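Local coordinates for diacylglycerol lipase (Aspergillus oryzae, PDB 5XK2), which probably hydrolyses the ester bonds of mono- and diacylglycerols as a class 3 lipase of the alpha/beta-hydrolase fold, captured here in a closed conformation, at residues A[92-97]-A[206-211]; A[158-163]-A[178-183]. All blocks are in the same frame, centred on the assembly; numbering follows the deposited sequence.

Contact 1 (A[92-97]-A[206-211]); sequences YSIRNW and DPVPKL
In this alpha/beta-hydrolase fold, the six-membered ring of Trp97 packs on Leu211 and Val208, joining the short helix 94-98 to the loop that follows strand 198-203. Packing is tightest at Leu211, whose CB lies 3.6 Å from Trp97 CH2 while its CD1 stands 4.0 Å from Trp97 CZ3. With CG of Trp97 anti to the backbone N (chi1 180°), the indole reaches the loop with its outer carbons CZ3 and CH2, obliquely. The side nearer Asp206 is looser: Val208 CG1 is 4.2 Å from Trp97 CZ3, and Val208 CG2 is 4.4 Å from Ile94 CD1. No hydrogen bond crosses between the segments. Trp97 also meets Phe103 edge-to-face. The second subunit packs here as well: Arg95 lies on Phe265 and Leu211 on Leu263 of that chain. Asp206, probably the acid of a Ser153-His268-Asp206 triad, is hydrogen-bonded through OD2 to His268 ND1 and Tyr271 OH. Its other oxygen closes an Asx turn: Val208 N donates to Asp206 OD1 at 3.0 Å, from 55° out of the carboxylate plane.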
ATOM      1  N   TYR A  92      -7.189   1.331   5.007  1.00 20.15           N
ATOM      2  CA  TYR A  92      -6.822   0.327   4.017  1.00 25.11           C
ATOM      3  C   TYR A  92      -5.514   0.666   3.325  1.00 25.74           C
ATOM      4  O   TYR A  92      -4.834  -0.229   2.794  1.00 24.75           O
ATOM      5  CB  TYR A  92      -7.922   0.165   2.972  1.00 24.98           C
ATOM      6  CG  TYR A  92      -7.773  -1.095   2.153  1.00 24.04           C
ATOM      7  CD1 TYR A  92      -8.096  -2.340   2.696  1.00 26.36           C
ATOM      8  CD2 TYR A  92      -7.323  -1.045   0.841  1.00 26.82           C
ATOM      9  CE1 TYR A  92      -7.963  -3.502   1.950  1.00 31.35           C
ATOM     10  CE2 TYR A  92      -7.188  -2.197   0.092  1.00 33.91           C
ATOM     11  CZ  TYR A  92      -7.511  -3.422   0.650  1.00 35.85           C
ATOM     12  OH  TYR A  92      -7.380  -4.570  -0.097  1.00 43.68           O
ATOM     13  N   SER A  93      -5.114   1.934   3.360  1.00 21.12           N
ATOM     14  CA  SER A  93      -3.906   2.266   2.620  1.00 22.85           C
ATOM     15  C   SER A  93      -2.693   2.039   3.501  1.00 20.75           C
ATOM     16  O   SER A  93      -2.383   2.831   4.394  1.00 23.93           O
ATOM     17  CB  SER A  93      -3.933   3.723   2.144  1.00 27.92           C
ATOM     18  OG  SER A  93      -2.683   4.080   1.571  1.00 24.70           O
ATOM     19  N   ILE A  94      -1.973   0.966   3.197  1.00 21.80           N
ATOM     20  CA  ILE A  94      -0.754   0.631   3.918  1.00 27.39           C
ATOM     21  C   ILE A  94       0.326   1.647   3.594  1.00 21.57           C
ATOM     22  O   ILE A  94       1.088   2.054   4.472  1.00 24.91           O
ATOM     23  CB  ILE A  94      -0.251  -0.778   3.562  1.00 42.37           C
ATOM     24  CG1 ILE A  94      -1.285  -1.829   3.973  1.00 47.97           C
ATOM     25  CG2 ILE A  94       1.086  -1.054   4.242  1.00 42.66           C
ATOM     26  CD1 ILE A  94      -1.476  -1.954   5.483  1.00 31.63           C
ATOM     27  N   ARG A  95       0.381   2.082   2.336  1.00 26.50           N
ATOM     28  CA  ARG A  95       1.401   3.053   1.963  1.00 24.65           C
ATOM     29  C   ARG A  95       1.217   4.362   2.742  1.00 25.47           C
ATOM     30  O   ARG A  95       2.191   4.941   3.201  1.00 29.09           O
ATOM     31  CB  ARG A  95       1.418   3.297   0.440  1.00 27.06           C
ATOM     32  CG  ARG A  95       0.237   4.065  -0.136  1.00 36.16           C
ATOM     33  CD  ARG A  95       0.395   4.269  -1.648  1.00 34.78           C
ATOM     34  NE  ARG A  95       1.412   5.269  -1.977  1.00 35.26           N
ATOM     35  CZ  ARG A  95       1.907   5.474  -3.196  1.00 29.87           C
ATOM     36  NH1 ARG A  95       1.481   4.757  -4.229  1.00 24.28           N
ATOM     37  NH2 ARG A  95       2.827   6.410  -3.387  1.00 35.45           N
ATOM     38  N   ASN A  96      -0.016   4.808   2.945  1.00 23.76           N
ATOM     39  CA  ASN A  96      -0.219   6.041   3.697  1.00 24.70           C
ATOM     40  C   ASN A  96       0.160   5.875   5.161  1.00 25.69           C
ATOM     41  O   ASN A  96       0.672   6.799   5.797  1.00 28.20           O
ATOM     42  CB  ASN A  96      -1.664   6.515   3.566  1.00 29.35           C
ATOM     43  CG  ASN A  96      -1.944   7.148   2.209  1.00 40.58           C
ATOM     44  OD1 ASN A  96      -1.063   7.210   1.344  1.00 41.98           O
ATOM     45  ND2 ASN A  96      -3.174   7.612   2.014  1.00 38.58           N
ATOM     46  N   TRP A  97      -0.069   4.678   5.688  1.00 20.39           N
ATOM     47  CA  TRP A  97       0.262   4.381   7.073  1.00 19.63           C
ATOM     48  C   TRP A  97       1.776   4.460   7.314  1.00 20.63           C
ATOM     49  O   TRP A  97       2.228   4.972   8.339  1.00 19.97           O
ATOM     50  CB  TRP A  97      -0.271   2.991   7.432  1.00 18.39           C
ATOM     51  CG  TRP A  97       0.001   2.565   8.814  1.00 20.17           C
ATOM     52  CD1 TRP A  97      -0.310   3.239   9.951  1.00 21.42           C
ATOM     53  CD2 TRP A  97       0.621   1.336   9.229  1.00 22.80           C
ATOM     54  NE1 TRP A  97       0.088   2.518  11.050  1.00 22.50           N
ATOM     55  CE2 TRP A  97       0.663   1.347  10.634  1.00 22.45           C
ATOM     56  CE3 TRP A  97       1.150   0.233   8.545  1.00 23.51           C
ATOM     57  CZ2 TRP A  97       1.218   0.303  11.376  1.00 22.18           C
ATOM     58  CZ3 TRP A  97       1.702  -0.805   9.285  1.00 21.40           C
ATOM     59  CH2 TRP A  97       1.730  -0.763  10.683  1.00 23.33           C
ATOM     60  N   ASP A 206       4.143 -12.269   7.055  1.00  9.11           N
ATOM     61  CA  ASP A 206       3.355 -11.020   6.954  1.00  9.19           C
ATOM     62  C   ASP A 206       4.166  -9.821   7.490  1.00 10.03           C
ATOM     63  O   ASP A 206       4.674  -9.860   8.596  1.00  9.09           O
ATOM     64  CB  ASP A 206       2.060 -11.219   7.752  1.00  8.44           C
ATOM     65  CG  ASP A 206       1.160  -9.991   7.766  1.00  9.00           C
ATOM     66  OD1 ASP A 206       1.482  -8.965   7.124  1.00  9.89           O
ATOM     67  OD2 ASP A 206       0.101 -10.088   8.430  1.00 10.14           O
ATOM     68  N   PRO A 207       4.365  -8.780   6.661  1.00  7.91           N
ATOM     69  CA  PRO A 207       5.187  -7.657   7.141  1.00 10.28           C
ATOM     70  C   PRO A 207       4.517  -6.754   8.186  1.00 12.94           C
ATOM     71  O   PRO A 207       5.211  -6.065   8.947  1.00 12.09           O
ATOM     72  CB  PRO A 207       5.470  -6.855   5.866  1.00 11.83           C
ATOM     73  CG  PRO A 207       4.309  -7.148   4.966  1.00 10.71           C
ATOM     74  CD  PRO A 207       3.959  -8.618   5.248  1.00  9.90           C
ATOM     75  N   VAL A 208       3.188  -6.720   8.198  1.00 10.31           N
ATOM     76  CA  VAL A 208       2.494  -5.716   9.002  1.00  8.79           C
ATOM     77  C   VAL A 208       2.711  -5.884  10.518  1.00  9.97           C
ATOM     78  O   VAL A 208       2.941  -4.884  11.192  1.00 11.53           O
ATOM     79  CB  VAL A 208       0.993  -5.678   8.624  1.00  9.75           C
ATOM     80  CG1 VAL A 208       0.224  -4.691   9.515  1.00 11.29           C
ATOM     81  CG2 VAL A 208       0.861  -5.244   7.136  1.00 10.56           C
ATOM     82  N   PRO A 209       2.698  -7.122  11.057  1.00 11.25           N
ATOM     83  CA  PRO A 209       2.978  -7.284  12.494  1.00  9.55           C
ATOM     84  C   PRO A 209       4.408  -6.926  12.901  1.00 13.47           C
ATOM     85  O   PRO A 209       4.741  -7.077  14.075  1.00 15.83           O
ATOM     86  CB  PRO A 209       2.669  -8.771  12.758  1.00  9.23           C
ATOM     87  CG  PRO A 209       1.630  -9.095  11.721  1.00  7.82           C
ATOM     88  CD  PRO A 209       2.158  -8.374  10.494  1.00 10.25           C
ATOM     89  N   LYS A 210       5.283  -6.620  11.943  1.00 11.44           N
ATOM     90  CA  LYS A 210       6.624  -6.178  12.299  1.00 10.64           C
ATOM     91  C   LYS A 210       6.738  -4.668  12.475  1.00 11.27           C
ATOM     92  O   LYS A 210       7.836  -4.156  12.710  1.00 13.51           O
ATOM     93  CB  LYS A 210       7.627  -6.632  11.240  1.00 10.89           C
ATOM     94  CG  LYS A 210       7.702  -8.117  11.132  1.00 19.54           C
ATOM     95  CD  LYS A 210       8.632  -8.520  10.003  1.00 21.78           C
ATOM     96  CE  LYS A 210       8.315  -9.893   9.562  1.00 20.88           C
ATOM     97  NZ  LYS A 210       9.259 -10.310   8.504  1.00 14.60           N
ATOM     98  N   LEU A 211       5.616  -3.968  12.335  1.00 11.42           N
ATOM     99  CA  LEU A 211       5.579  -2.507  12.453  1.00 11.55           C
ATOM    100  C   LEU A 211       4.600  -2.074  13.529  1.00 12.56           C
ATOM    101  O   LEU A 211       3.603  -2.748  13.772  1.00 13.43           O
ATOM    102  CB  LEU A 211       5.179  -1.864  11.127  1.00 12.55           C
ATOM    103  CG  LEU A 211       6.155  -2.081   9.972  1.00 16.71           C
ATOM    104  CD1 LEU A 211       5.563  -1.466   8.724  1.00 20.89           C
ATOM    105  CD2 LEU A 211       7.514  -1.478  10.306  1.00 21.42           C
TER

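Contact 2 (A[158-163]-A[178-183]); sequences IASLAA and YAAPRV
Val183 lies against Leu161 and Ser160, joining the loop after strand 173-178 to helix 154-168, which follows the probable nucleophile elbow in this alpha/beta-hydrolase fold. The Leu161 side chain can be followed outward. Its CB leaves the helix alongside the loop, and with CG anti to the carbonyl carbon (chi1 -66°) the rest of the chain comes nearer Val183. At the branch point, Leu161 CG is 3.8 Å from Val183 CB. Of the two methyls, Leu161 CD1 approaches Val183 CB at 4.1 Å, whereas Leu161 CD2 makes the closest contact, 3.7 Å to Val183 CG2. The two side chains thus run past one another in opposite senses instead of meeting end to end. Val183 chi1 of -58° sets CG1 anti to the carbonyl carbon and leaves CG2 between the backbone N and that carbon, a placement that lets Val183 CG2 also lie 4.0 Å from Ser160 CB. Phe120 and Trp121 of helix 118-138 also touch Leu161, and Ala157 touches Val183, extending the apolar surroundings.

A polar link runs beside this packing. A water donates to Ser160 OG at 2.9 Å and to Pro181 O at 3.0 Å, bridging helix and loop where no direct hydrogen bond joins them. Ser160 OG is also hydrogen-bonded to Ala156 O, one turn earlier in its own helix. Since that carbonyl can only accept, the hydroxyl donates to it while accepting from the water, so the buried Ser160 uses both its proton and an acceptor site beside the apolar contacts of Leu161 and Val183.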
ATOM      1  N   ILE A 158      -6.405  -1.264  16.337  1.00  9.90           N
ATOM      2  CA  ILE A 158      -7.406  -0.470  17.053  1.00  8.06           C
ATOM      3  C   ILE A 158      -8.121  -1.354  18.052  1.00 10.87           C
ATOM      4  O   ILE A 158      -8.305  -0.967  19.208  1.00 11.07           O
ATOM      5  CB  ILE A 158      -8.404   0.187  16.067  1.00  7.86           C
ATOM      6  CG1 ILE A 158      -7.640   1.144  15.143  1.00 10.08           C
ATOM      7  CG2 ILE A 158      -9.512   0.924  16.833  1.00 11.30           C
ATOM      8  CD1 ILE A 158      -8.438   1.610  13.922  1.00 13.12           C
ATOM      9  N   ALA A 159      -8.476  -2.568  17.630  1.00  6.96           N
ATOM     10  CA  ALA A 159      -9.146  -3.492  18.534  1.00  8.00           C
ATOM     11  C   ALA A 159      -8.310  -3.778  19.774  1.00  8.73           C
ATOM     12  O   ALA A 159      -8.864  -3.904  20.865  1.00  9.06           O
ATOM     13  CB  ALA A 159      -9.472  -4.801  17.814  1.00  8.43           C
ATOM     14  N   SER A 160      -6.992  -3.921  19.597  1.00  9.05           N
ATOM     15  CA  SER A 160      -6.090  -4.220  20.720  1.00  7.66           C
ATOM     16  C   SER A 160      -6.190  -3.149  21.817  1.00  8.02           C
ATOM     17  O   SER A 160      -6.320  -3.468  23.010  1.00  9.58           O
ATOM     18  CB  SER A 160      -4.635  -4.323  20.235  1.00  9.00           C
ATOM     19  OG  SER A 160      -4.496  -5.413  19.338  1.00 12.73           O
ATOM     20  N   LEU A 161      -6.134  -1.887  21.395  1.00  7.81           N
ATOM     21  CA  LEU A 161      -6.195  -0.789  22.357  1.00  8.76           C
ATOM     22  C   LEU A 161      -7.611  -0.619  22.913  1.00  8.65           C
ATOM     23  O   LEU A 161      -7.778  -0.304  24.084  1.00  9.34           O
ATOM     24  CB  LEU A 161      -5.712   0.508  21.722  1.00 10.23           C
ATOM     25  CG  LEU A 161      -4.235   0.524  21.327  1.00 10.51           C
ATOM     26  CD1 LEU A 161      -3.932   1.807  20.562  1.00 10.30           C
ATOM     27  CD2 LEU A 161      -3.322   0.416  22.570  1.00  9.77           C
ATOM     28  N   ALA A 162      -8.630  -0.818  22.079  1.00  9.48           N
ATOM     29  CA  ALA A 162     -10.011  -0.760  22.561  1.00  8.59           C
ATOM     30  C   ALA A 162     -10.262  -1.806  23.643  1.00 11.98           C
ATOM     31  O   ALA A 162     -10.855  -1.507  24.674  1.00 10.44           O
ATOM     32  CB  ALA A 162     -11.004  -0.953  21.402  1.00  9.45           C
ATOM     33  N   ALA A 163      -9.832  -3.044  23.402  1.00  9.58           N
ATOM     34  CA  ALA A 163     -10.014  -4.091  24.396  1.00  9.54           C
ATOM     35  C   ALA A 163      -9.321  -3.721  25.715  1.00  8.62           C
ATOM     36  O   ALA A 163      -9.888  -3.901  26.787  1.00 10.12           O
ATOM     37  CB  ALA A 163      -9.470  -5.448  23.870  1.00 10.49           C
ATOM     38  N   TYR A 178      -6.338 -10.082  14.438  1.00  6.96           N
ATOM     39  CA  TYR A 178      -5.756 -10.853  13.337  1.00  7.29           C
ATOM     40  C   TYR A 178      -4.813  -9.959  12.562  1.00  9.65           C
ATOM     41  O   TYR A 178      -5.244  -8.947  12.042  1.00  9.84           O
ATOM     42  CB  TYR A 178      -6.862 -11.384  12.418  1.00  7.78           C
ATOM     43  CG  TYR A 178      -7.816 -12.342  13.096  1.00  6.90           C
ATOM     44  CD1 TYR A 178      -7.534 -13.712  13.135  1.00  6.98           C
ATOM     45  CD2 TYR A 178      -9.001 -11.886  13.689  1.00  5.28           C
ATOM     46  CE1 TYR A 178      -8.400 -14.614  13.765  1.00  7.58           C
ATOM     47  CE2 TYR A 178      -9.877 -12.774  14.304  1.00  7.65           C
ATOM     48  CZ  TYR A 178      -9.568 -14.133  14.346  1.00  7.14           C
ATOM     49  OH  TYR A 178     -10.450 -15.003  14.963  1.00  9.89           O
ATOM     50  N   ALA A 179      -3.534 -10.328  12.488  1.00  6.80           N
ATOM     51  CA  ALA A 179      -2.561  -9.599  11.661  1.00  5.59           C
ATOM     52  C   ALA A 179      -2.288  -8.200  12.192  1.00 10.79           C
ATOM     53  O   ALA A 179      -2.066  -7.273  11.426  1.00  9.99           O
ATOM     54  CB  ALA A 179      -3.043  -9.502  10.188  1.00  7.43           C
ATOM     55  N   ALA A 180      -2.289  -8.050  13.510  1.00  9.59           N
ATOM     56  CA  ALA A 180      -2.156  -6.727  14.102  1.00  8.86           C
ATOM     57  C   ALA A 180      -0.731  -6.202  14.070  1.00  7.44           C
ATOM     58  O   ALA A 180       0.215  -6.922  14.418  1.00  9.30           O
ATOM     59  CB  ALA A 180      -2.636  -6.756  15.562  1.00  9.55           C
ATOM     60  N   PRO A 181      -0.583  -4.932  13.707  1.00  9.65           N
ATOM     61  CA  PRO A 181       0.603  -4.141  14.059  1.00 10.69           C
ATOM     62  C   PRO A 181       0.819  -4.100  15.572  1.00  8.94           C
ATOM     63  O   PRO A 181      -0.118  -4.331  16.331  1.00  9.14           O
ATOM     64  CB  PRO A 181       0.255  -2.731  13.571  1.00 11.86           C
ATOM     65  CG  PRO A 181      -0.841  -2.910  12.550  1.00 12.49           C
ATOM     66  CD  PRO A 181      -1.597  -4.155  12.964  1.00  8.89           C
ATOM     67  N   ARG A 182       2.034  -3.762  15.998  1.00  9.91           N
ATOM     68  CA  ARG A 182       2.275  -3.410  17.407  1.00 12.33           C
ATOM     69  C   ARG A 182       1.522  -2.122  17.771  1.00 13.22           C
ATOM     70  O   ARG A 182       1.316  -1.254  16.900  1.00 12.42           O
ATOM     71  CB  ARG A 182       3.763  -3.221  17.664  1.00 10.62           C
ATOM     72  CG  ARG A 182       4.573  -4.483  17.443  1.00 10.74           C
ATOM     73  CD  ARG A 182       6.023  -4.276  17.850  1.00 10.23           C
ATOM     74  NE  ARG A 182       6.791  -5.516  17.669  1.00 11.22           N
ATOM     75  CZ  ARG A 182       7.583  -5.777  16.634  1.00 12.33           C
ATOM     76  NH1 ARG A 182       7.745  -4.881  15.656  1.00 12.50           N
ATOM     77  NH2 ARG A 182       8.232  -6.947  16.581  1.00 14.15           N
ATOM     78  N   VAL A 183       0.983  -2.078  18.990  1.00 11.32           N
ATOM     79  CA  VAL A 183       0.351  -0.863  19.512  1.00  9.03           C
ATOM     80  C   VAL A 183       0.938  -0.245  20.767  1.00 11.16           C
ATOM     81  O   VAL A 183       0.549   0.852  21.143  1.00 13.27           O
ATOM     82  CB  VAL A 183      -1.134  -1.112  19.767  1.00  9.94           C
ATOM     83  CG1 VAL A 183      -1.794  -1.558  18.457  1.00 13.08           C
ATOM     84  CG2 VAL A 183      -1.341  -2.190  20.844  1.00 12.36           C
TER
HETATM   85  O   HOH W   1      -1.656  -5.474  18.645  1.00 11.53           O

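Contacts 1 and 2 have centres about 13 Å apart and meet directly: Leu211 O and Arg182 N are 2.9 Å apart, a probable hydrogen bond between the two loops. In sequence the order is 92-97, 158-163, 178-183, 206-211, so both segments of contact 2 fall between those of contact 1. Segments 178-183 and 206-211 lie at or after the C-terminal ends of the neighbouring parallel strands 173-178 and 198-203 of the central sheet. Helix 154-168 carries one side of contact 2 and, through Leu154, also touches Ile94 and Trp97 of contact 1. Together they connect the surroundings of the probable nucleophile Ser153 with the loop bearing Asp206, the probable triad acid.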